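SusD superfamily protein (Bacteroides vulgatus ATCC 8482, PDB 3JQ0) is of unknown function but, as an outer-membrane member of the SusD family, probably binds glycans or related nutrients at the cell surface. Local coordinates at residues Y28-L33 with G73-I78; S227-I232 with I361-D366. All coordinates share one frame; numbering follows the deposited sequence.

Contact 1 (Y28-L33 with G73-I78)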
ATOM      1  N   TYR A  28      -5.026   4.423   6.759  1.00  7.32           N
ATOM      2  CA  TYR A  28      -5.892   4.927   5.721  1.00  7.53           C
ATOM      3  C   TYR A  28      -5.168   5.971   4.856  1.00  6.83           C
ATOM      4  O   TYR A  28      -5.213   5.917   3.622  1.00  7.18           O
ATOM      5  CB  TYR A  28      -7.174   5.482   6.347  1.00  8.28           C
ATOM      6  CG  TYR A  28      -8.136   6.072   5.349  1.00  7.86           C
ATOM      7  CD1 TYR A  28      -8.525   5.390   4.237  1.00  7.89           C
ATOM      8  CD2 TYR A  28      -8.685   7.326   5.576  1.00  9.33           C
ATOM      9  CE1 TYR A  28      -9.444   5.937   3.339  1.00 10.00           C
ATOM     10  CE2 TYR A  28      -9.582   7.885   4.729  1.00 10.34           C
ATOM     11  CZ  TYR A  28      -9.962   7.187   3.577  1.00  9.36           C
ATOM     12  OH  TYR A  28     -10.880   7.743   2.706  1.00 12.61           O
ATOM     13  N   ASN A  29      -4.499   6.937   5.507  1.00  7.21           N
ATOM     14  CA  ASN A  29      -3.727   7.912   4.737  1.00  7.07           C
ATOM     15  C   ASN A  29      -2.658   7.271   3.878  1.00  7.20           C
ATOM     16  O   ASN A  29      -2.433   7.734   2.755  1.00  7.29           O
ATOM     17  CB  ASN A  29      -3.119   8.958   5.641  1.00  7.75           C
ATOM     18  CG  ASN A  29      -4.087  10.004   6.110  1.00  8.61           C
ATOM     19  OD1 ASN A  29      -5.207  10.092   5.643  1.00 10.84           O
ATOM     20  ND2 ASN A  29      -3.621  10.841   7.043  1.00 10.16           N
ATOM     21  N   PHE A  30      -2.001   6.214   4.331  1.00  6.99           N
ATOM     22  CA  PHE A  30      -0.998   5.549   3.486  1.00  7.23           C
ATOM     23  C   PHE A  30      -1.657   4.986   2.248  1.00  6.78           C
ATOM     24  O   PHE A  30      -1.087   5.042   1.157  1.00  7.31           O
ATOM     25  CB  PHE A  30      -0.245   4.442   4.257  1.00  7.91           C
ATOM     26  CG  PHE A  30       0.487   4.916   5.485  1.00  8.78           C
ATOM     27  CD1 PHE A  30       1.064   6.200   5.574  1.00 10.06           C
ATOM     28  CD2 PHE A  30       0.629   4.080   6.586  1.00  9.59           C
ATOM     29  CE1 PHE A  30       1.714   6.616   6.730  1.00 11.75           C
ATOM     30  CE2 PHE A  30       1.286   4.501   7.737  1.00 10.52           C
ATOM     31  CZ  PHE A  30       1.804   5.778   7.815  1.00 12.64           C
ATOM     32  N   PHE A  31      -2.843   4.381   2.383  1.00  6.93           N
ATOM     33  CA  PHE A  31      -3.620   3.954   1.237  1.00  6.85           C
ATOM     34  C   PHE A  31      -3.904   5.105   0.285  1.00  6.04           C
ATOM     35  O   PHE A  31      -3.676   5.009  -0.918  1.00  6.47           O
ATOM     36  CB  PHE A  31      -4.899   3.253   1.675  1.00  6.77           C
ATOM     37  CG  PHE A  31      -5.917   3.082   0.587  1.00  6.27           C
ATOM     38  CD1 PHE A  31      -5.741   2.144  -0.436  1.00  7.41           C
ATOM     39  CD2 PHE A  31      -7.028   3.918   0.562  1.00  7.07           C
ATOM     40  CE1 PHE A  31      -6.728   2.045  -1.427  1.00  7.66           C
ATOM     41  CE2 PHE A  31      -7.987   3.810  -0.428  1.00  8.08           C
ATOM     42  CZ  PHE A  31      -7.824   2.877  -1.423  1.00  8.10           C
ATOM     43  N   LEU A  32      -4.442   6.200   0.833  1.00  5.95           N
ATOM     44  CA  LEU A  32      -4.825   7.318  -0.007  1.00  6.40           C
ATOM     45  C   LEU A  32      -3.651   7.916  -0.766  1.00  5.75           C
ATOM     46  O   LEU A  32      -3.794   8.325  -1.930  1.00  6.64           O
ATOM     47  CB  LEU A  32      -5.494   8.431   0.816  1.00  7.01           C
ATOM     48  CG  LEU A  32      -6.875   8.126   1.446  1.00  7.08           C
ATOM     49  CD1 LEU A  32      -7.317   9.372   2.244  1.00  9.03           C
ATOM     50  CD2 LEU A  32      -7.890   7.674   0.419  1.00  8.57           C
ATOM     51  N   LEU A  33      -2.500   8.015  -0.098  1.00  6.16           N
ATOM     52  CA  LEU A  33      -1.333   8.580  -0.732  1.00  6.13           C
ATOM     53  C   LEU A  33      -0.792   7.663  -1.814  1.00  6.45           C
ATOM     54  O   LEU A  33      -0.251   8.160  -2.822  1.00  6.83           O
ATOM     55  CB  LEU A  33      -0.225   8.818   0.325  1.00  6.91           C
ATOM     56  CG  LEU A  33      -0.518   9.953   1.308  1.00  7.29           C
ATOM     57  CD1 LEU A  33       0.561   9.971   2.377  1.00  9.81           C
ATOM     58  CD2 LEU A  33      -0.589  11.290   0.597  1.00  8.54           C
ATOM     59  N   GLY A  73      -0.969  14.834   6.354  1.00  9.62           N
ATOM     60  CA  GLY A  73      -1.503  13.585   6.866  1.00 10.67           C
ATOM     61  C   GLY A  73      -1.368  13.400   8.359  1.00 10.83           C
ATOM     62  O   GLY A  73      -1.413  12.267   8.819  1.00 12.01           O
ATOM     63  N   ASP A  74      -1.192  14.491   9.107  1.00 10.07           N
ATOM     64  CA  ASP A  74      -0.978  14.475  10.520  0.52 10.30           C
ATOM     65  C   ASP A  74       0.288  13.695  10.922  1.00  9.55           C
ATOM     66  O   ASP A  74       0.393  13.180  12.026  1.00 10.88           O
ATOM     67  CB  ASP A  74      -2.235  13.952  11.191  0.52 11.68           C
ATOM     68  CG  ASP A  74      -2.264  14.263  12.613  0.52 11.75           C
ATOM     69  OD1 ASP A  74      -1.780  15.344  13.027  0.52 14.41           O
ATOM     70  OD2 ASP A  74      -2.738  13.382  13.359  0.52 14.26           O
HETATM   71  N   MSE A  75       1.256  13.620  10.018  1.00  9.96           N
HETATM   72  CA  MSE A  75       2.475  12.833  10.302  1.00 10.17           C
HETATM   73  C   MSE A  75       3.473  13.491  11.237  1.00  9.18           C
HETATM   74  O   MSE A  75       4.212  12.794  11.925  1.00 10.36           O
HETATM   75  CB  MSE A  75       3.113  12.381   9.005  1.00  9.65           C
HETATM   76  CG  MSE A  75       2.310  11.323   8.287  1.00 11.62           C
HETATM   77 SE   MSE A  75       3.253  10.668   6.696  1.00 11.42          SE
HETATM   78  CE  MSE A  75       2.257  11.543   5.356  1.00 15.53           C
ATOM     79  N   TYR A  76       3.468  14.823  11.306  1.00  9.64           N
ATOM     80  CA  TYR A  76       4.481  15.493  12.118  1.00  9.72           C
ATOM     81  C   TYR A  76       4.332  15.242  13.609  1.00 10.91           C
ATOM     82  O   TYR A  76       5.311  15.162  14.336  1.00 11.88           O
ATOM     83  CB  TYR A  76       4.577  16.976  11.849  1.00 10.54           C
ATOM     84  CG  TYR A  76       5.398  17.247  10.607  1.00 10.75           C
ATOM     85  CD1 TYR A  76       6.778  17.253  10.666  1.00 11.67           C
ATOM     86  CD2 TYR A  76       4.827  17.445   9.371  1.00 10.94           C
ATOM     87  CE1 TYR A  76       7.577  17.476   9.531  1.00 11.10           C
ATOM     88  CE2 TYR A  76       5.604  17.648   8.215  1.00 11.16           C
ATOM     89  CZ  TYR A  76       6.962  17.681   8.298  1.00 10.27           C
ATOM     90  OH  TYR A  76       7.686  17.912   7.168  1.00 11.73           O
ATOM     91  N   LYS A  77       3.123  15.073  14.110  1.00 12.46           N
ATOM     92  CA  LYS A  77       3.035  14.819  15.567  0.52 12.93           C
ATOM     93  C   LYS A  77       3.496  13.384  15.865  1.00 12.30           C
ATOM     94  O   LYS A  77       3.923  13.119  16.978  1.00 13.30           O
ATOM     95  CB  LYS A  77       1.701  15.190  16.184  0.52 14.01           C
ATOM     96  CG  LYS A  77       0.546  14.340  15.751  0.52 13.05           C
ATOM     97  CD  LYS A  77      -0.678  14.806  16.570  0.52 13.69           C
ATOM     98  CE  LYS A  77      -2.024  14.279  16.170  0.52 11.96           C
ATOM     99  NZ  LYS A  77      -2.052  12.816  16.319  0.52 13.55           N
ATOM    100  N   ILE A  78       3.451  12.456  14.870  1.00 11.48           N
ATOM    101  CA  ILE A  78       4.094  11.146  15.053  1.00 10.60           C
ATOM    102  C   ILE A  78       5.598  11.278  15.078  1.00  9.47           C
ATOM    103  O   ILE A  78       6.270  10.746  15.948  1.00  9.73           O
ATOM    104  CB  ILE A  78       3.674  10.097  13.971  1.00 10.84           C
ATOM    105  CG1 ILE A  78       2.156  10.128  13.703  1.00 11.21           C
ATOM    106  CG2 ILE A  78       4.194   8.735  14.304  1.00 11.72           C
ATOM    107  CD1 ILE A  78       1.708   9.215  12.597  1.00 12.94           C
TER
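Met75, present as selenomethionine, reaches across to helix 27-34 and meets two of its residues with different atoms. Its terminal CE lies 3.8 Å from Leu33 CD1, the two side chains approaching tip to tip. The bulkier SE lies 4.3 Å from Phe30 CE1, close to the plane of the phenyl ring and therefore at its edge; it does not lie over a face. The Met75 chain is extended from CB through CG to SE and then bends at chi3 (-105°), which separates the two contacts: the methyl is carried to Leu33 while the selenium stays beside the ring. Asn29 provides the polar part of the interface, which buries 176 Å² in all. Its CG stands beside the backbone N and anti to the carbonyl carbon (chi1 -77°), and ND2 comes 3.2 Å from Gly73 O. The N-H is poorly aimed, at 128°, so this hydrogen bond is weak. Asn29 ND2 is also 3.5 Å from Gly73 CA, where the glycine brings no side chain into the approach. Here the chain is about to enter helix 75-91, and Gly73 has a positive phi; the two backbones are closest at this point, with 6.5 Å between Asn29 CA and Gly73 CA. Asn29 and Leu33 sit one turn apart, tied by the Leu33 N to Asn29 O backbone bond of 2.9 Å, and both point at the second segment. The pairing belongs to the helical, TPR-related part of the SusD fold, where helix 97-122 backs both partners: Met75 touches Leu118, Leu33 touches Ser121, and Phe30 stacks on His117 while meeting Tyr113 edge-to-face. From helix 9-25, Leu23 also packs against Phe30.

Contact 2 (S227-I232 with I361-D366)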
ATOM      1  N   SER A 227      -0.636 -21.438  -0.269  1.00  8.38           N
ATOM      2  CA  SER A 227      -1.918 -22.123  -0.260  1.00  8.57           C
ATOM      3  C   SER A 227      -2.938 -21.415  -1.142  1.00  9.28           C
ATOM      4  O   SER A 227      -3.568 -22.030  -1.995  1.00 10.36           O
ATOM      5  CB  SER A 227      -2.442 -22.273   1.166  1.00  8.61           C
ATOM      6  OG  SER A 227      -2.576 -21.014   1.830  1.00  8.35           O
ATOM      7  N   SER A 228      -3.060 -20.105  -0.943  1.00  9.41           N
ATOM      8  CA  SER A 228      -3.852 -19.270  -1.835  1.00  9.95           C
ATOM      9  C   SER A 228      -3.569 -17.820  -1.530  1.00  9.52           C
ATOM     10  O   SER A 228      -3.140 -17.471  -0.450  1.00  8.71           O
ATOM     11  CB  SER A 228      -5.353 -19.502  -1.680  1.00 11.64           C
ATOM     12  OG  SER A 228      -5.838 -19.027  -0.443  1.00 11.63           O
ATOM     13  N   PHE A 229      -3.842 -16.984  -2.513  1.00 10.62           N
ATOM     14  CA  PHE A 229      -3.802 -15.538  -2.327  1.00  9.49           C
ATOM     15  C   PHE A 229      -4.701 -15.096  -1.158  1.00  8.89           C
ATOM     16  O   PHE A 229      -4.315 -14.262  -0.351  1.00  8.60           O
ATOM     17  CB  PHE A 229      -4.164 -14.861  -3.654  1.00 10.73           C
ATOM     18  CG  PHE A 229      -3.991 -13.382  -3.708  1.00  8.30           C
ATOM     19  CD1 PHE A 229      -2.760 -12.797  -3.798  1.00  9.44           C
ATOM     20  CD2 PHE A 229      -5.109 -12.565  -3.833  1.00  7.05           C
ATOM     21  CE1 PHE A 229      -2.632 -11.461  -3.962  1.00  8.57           C
ATOM     22  CE2 PHE A 229      -4.962 -11.213  -3.994  1.00  7.72           C
ATOM     23  CZ  PHE A 229      -3.736 -10.666  -4.091  1.00  7.63           C
ATOM     24  N   LYS A 230      -5.904 -15.649  -1.076  1.00  9.91           N
ATOM     25  CA  LYS A 230      -6.812 -15.301  -0.027  1.00  9.73           C
ATOM     26  C   LYS A 230      -6.236 -15.555   1.373  1.00  7.94           C
ATOM     27  O   LYS A 230      -6.493 -14.777   2.310  1.00  8.65           O
ATOM     28  CB  LYS A 230      -8.053 -16.107  -0.269  1.00 12.11           C
ATOM     29  CG  LYS A 230      -9.112 -15.809   0.636  1.00 13.59           C
ATOM     30  CD  LYS A 230     -10.445 -16.543   0.257  1.00 16.94           C
ATOM     31  CE  LYS A 230     -11.001 -16.136  -1.141  1.00 21.31           C
ATOM     32  NZ  LYS A 230     -12.423 -16.621  -1.393  1.00 25.43           N
ATOM     33  N   ASP A 231      -5.470 -16.618   1.543  1.00  7.52           N
ATOM     34  CA  ASP A 231      -4.905 -16.934   2.838  1.00  7.55           C
ATOM     35  C   ASP A 231      -3.866 -15.903   3.313  1.00  7.90           C
ATOM     36  O   ASP A 231      -3.558 -15.875   4.489  1.00  8.49           O
ATOM     37  CB  ASP A 231      -4.339 -18.335   2.839  1.00  7.67           C
ATOM     38  CG  ASP A 231      -5.408 -19.383   2.673  1.00  9.11           C
ATOM     39  OD1 ASP A 231      -6.522 -19.281   3.248  1.00 11.75           O
ATOM     40  OD2 ASP A 231      -5.162 -20.364   1.921  1.00 11.27           O
ATOM     41  N   ILE A 232      -3.301 -15.120   2.397  1.00  7.11           N
ATOM     42  CA  ILE A 232      -2.391 -14.064   2.804  1.00  7.37           C
ATOM     43  C   ILE A 232      -3.086 -13.105   3.772  1.00  7.14           C
ATOM     44  O   ILE A 232      -2.517 -12.636   4.760  1.00  8.04           O
ATOM     45  CB  ILE A 232      -1.894 -13.252   1.575  1.00  7.08           C
ATOM     46  CG1 ILE A 232      -1.135 -14.125   0.582  1.00  8.46           C
ATOM     47  CG2 ILE A 232      -1.055 -12.083   2.018  1.00  9.66           C
ATOM     48  CD1 ILE A 232      -0.999 -13.396  -0.761  1.00 10.12           C
ATOM     49  N   ILE A 361       1.724  -3.742   5.116  1.00  6.65           N
ATOM     50  CA  ILE A 361       2.558  -2.642   4.597  1.00  6.61           C
ATOM     51  C   ILE A 361       3.588  -3.201   3.644  1.00  6.40           C
ATOM     52  O   ILE A 361       3.723  -2.764   2.490  1.00  6.70           O
ATOM     53  CB  ILE A 361       3.176  -1.795   5.728  1.00  7.50           C
ATOM     54  CG1 ILE A 361       2.090  -1.134   6.589  1.00  7.77           C
ATOM     55  CG2 ILE A 361       4.169  -0.788   5.170  1.00  7.87           C
ATOM     56  CD1 ILE A 361       1.267  -0.110   5.880  1.00  9.62           C
ATOM     57  N   TYR A 362       4.376  -4.156   4.135  1.00  6.40           N
ATOM     58  CA  TYR A 362       5.377  -4.859   3.312  1.00  6.59           C
ATOM     59  C   TYR A 362       5.147  -6.351   3.358  1.00  6.45           C
ATOM     60  O   TYR A 362       5.221  -6.941   4.457  1.00  7.98           O
ATOM     61  CB  TYR A 362       6.799  -4.546   3.751  1.00  6.82           C
ATOM     62  CG  TYR A 362       7.259  -3.117   3.576  1.00  6.48           C
ATOM     63  CD1 TYR A 362       7.074  -2.442   2.360  1.00  7.42           C
ATOM     64  CD2 TYR A 362       7.906  -2.455   4.590  1.00  7.39           C
ATOM     65  CE1 TYR A 362       7.577  -1.174   2.167  1.00  7.26           C
ATOM     66  CE2 TYR A 362       8.411  -1.163   4.402  1.00  7.69           C
ATOM     67  CZ  TYR A 362       8.231  -0.517   3.182  1.00  7.32           C
ATOM     68  OH  TYR A 362       8.769   0.749   3.037  1.00  8.15           O
ATOM     69  N   ARG A 363       4.924  -6.939   2.184  1.00  7.45           N
ATOM     70  CA  ARG A 363       4.746  -8.372   1.976  1.00  8.45           C
ATOM     71  C   ARG A 363       5.873  -8.955   1.180  1.00  7.14           C
ATOM     72  O   ARG A 363       6.480  -8.235   0.354  1.00  6.88           O
ATOM     73  CB  ARG A 363       3.380  -8.626   1.109  1.00  9.42           C
ATOM     74  CG  ARG A 363       2.140  -8.367   1.839  1.00 11.04           C
ATOM     75  CD  ARG A 363       1.006  -9.012   1.277  1.00  7.91           C
ATOM     76  NE  ARG A 363       0.423  -8.458   0.068  1.00  6.13           N
ATOM     77  CZ  ARG A 363       0.385  -9.070  -1.100  1.00  5.97           C
ATOM     78  NH1 ARG A 363       1.082 -10.154  -1.392  1.00  6.58           N
ATOM     79  NH2 ARG A 363      -0.394  -8.552  -2.035  1.00  6.56           N
ATOM     80  N   TYR A 364       6.117 -10.261   1.293  1.00  7.24           N
ATOM     81  CA  TYR A 364       7.190 -10.858   0.532  1.00  7.00           C
ATOM     82  C   TYR A 364       6.987 -10.723  -1.003  1.00  7.09           C
ATOM     83  O   TYR A 364       7.971 -10.542  -1.716  1.00  7.24           O
ATOM     84  CB  TYR A 364       7.430 -12.300   0.935  1.00  8.11           C
ATOM     85  CG  TYR A 364       8.701 -12.867   0.367  1.00  8.02           C
ATOM     86  CD1 TYR A 364       9.924 -12.391   0.775  1.00  9.79           C
ATOM     87  CD2 TYR A 364       8.707 -13.877  -0.577  1.00  9.23           C
ATOM     88  CE1 TYR A 364      11.098 -12.901   0.256  1.00 11.32           C
ATOM     89  CE2 TYR A 364       9.873 -14.405  -1.083  1.00  9.74           C
ATOM     90  CZ  TYR A 364      11.072 -13.916  -0.667  1.00 10.39           C
ATOM     91  OH  TYR A 364      12.267 -14.383  -1.155  1.00 12.76           O
ATOM     92  N   ALA A 365       5.752 -10.765  -1.515  1.00  6.96           N
ATOM     93  CA  ALA A 365       5.581 -10.552  -2.959  1.00  6.75           C
ATOM     94  C   ALA A 365       6.102  -9.173  -3.361  1.00  6.31           C
ATOM     95  O   ALA A 365       6.519  -8.977  -4.502  1.00  7.27           O
ATOM     96  CB  ALA A 365       4.137 -10.722  -3.393  1.00  7.21           C
ATOM     97  N   ASP A 366       5.969  -8.187  -2.461  1.00  6.33           N
ATOM     98  CA  ASP A 366       6.462  -6.814  -2.713  1.00  6.67           C
ATOM     99  C   ASP A 366       7.982  -6.845  -2.814  1.00  6.68           C
ATOM    100  O   ASP A 366       8.547  -6.271  -3.749  1.00  7.49           O
ATOM    101  CB  ASP A 366       5.937  -5.916  -1.564  1.00  7.00           C
ATOM    102  CG  ASP A 366       6.063  -4.430  -1.777  1.00  6.97           C
ATOM    103  OD1 ASP A 366       6.454  -3.994  -2.879  1.00  7.46           O
ATOM    104  OD2 ASP A 366       5.707  -3.720  -0.818  1.00  8.14           O
TER
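At the junction where strand 359-363 passes into helix 364-377, the N-cap residue Arg363 sends its side chain against Phe229 and Ile232 of the short helix 229-233. Ile232 CG2 lies 3.8 Å from Arg363 CD, and its CD1 reaches 3.9 Å from Arg363 NH1, the two side chains crossing at about a right angle. Phe229 CE1 comes 4.1 Å from Arg363 NH2, with ring and guanidinium planes 76° apart. A bend at chi3 (-76°) turns the guanidinium away from the run of its aliphatic chain. Just before Arg363, Ile361 and Tyr362 form a classic beta bulge opposite Phe245 of strand 243-247. Ser228 is the N-cap of the other helix: its OG accepts from Asp231 N at 3.1 Å, and it donates to Asp231 OD2 at 2.8 Å. Ser227 OG donates to that same carboxylate oxygen at 2.7 Å, from the opposite face of its plane. Buried as it is, the Arg363 charge is met by Glu445 at NH2 and by Glu441 and Glu242 at NH1, carboxylates that would fix the guanidinium beside the two apolar side chains. Glu242 also accepts from Ala365 N in the first turn of helix 364-377.

How the contacts relate
The two contacts follow one another along the chain: contact 1 closes at residue 78, well before contact 2 opens at 227. Their centres are about 23 Å apart and lie on opposite sides of the chain's centre, each about 12 Å from it. They share no helix or strand. Contact 1 joins helices 27-34 and 75-91, whereas contact 2 brings helix 229-233 to the junction of strand 359-363 with helix 364-377. They nevertheless meet through packing, with Phe30 CD2 4.3 Å from Ile361 CD1, so the two regions touch directly, an early helix lying against the bulged strand 359-363 although far apart in sequence.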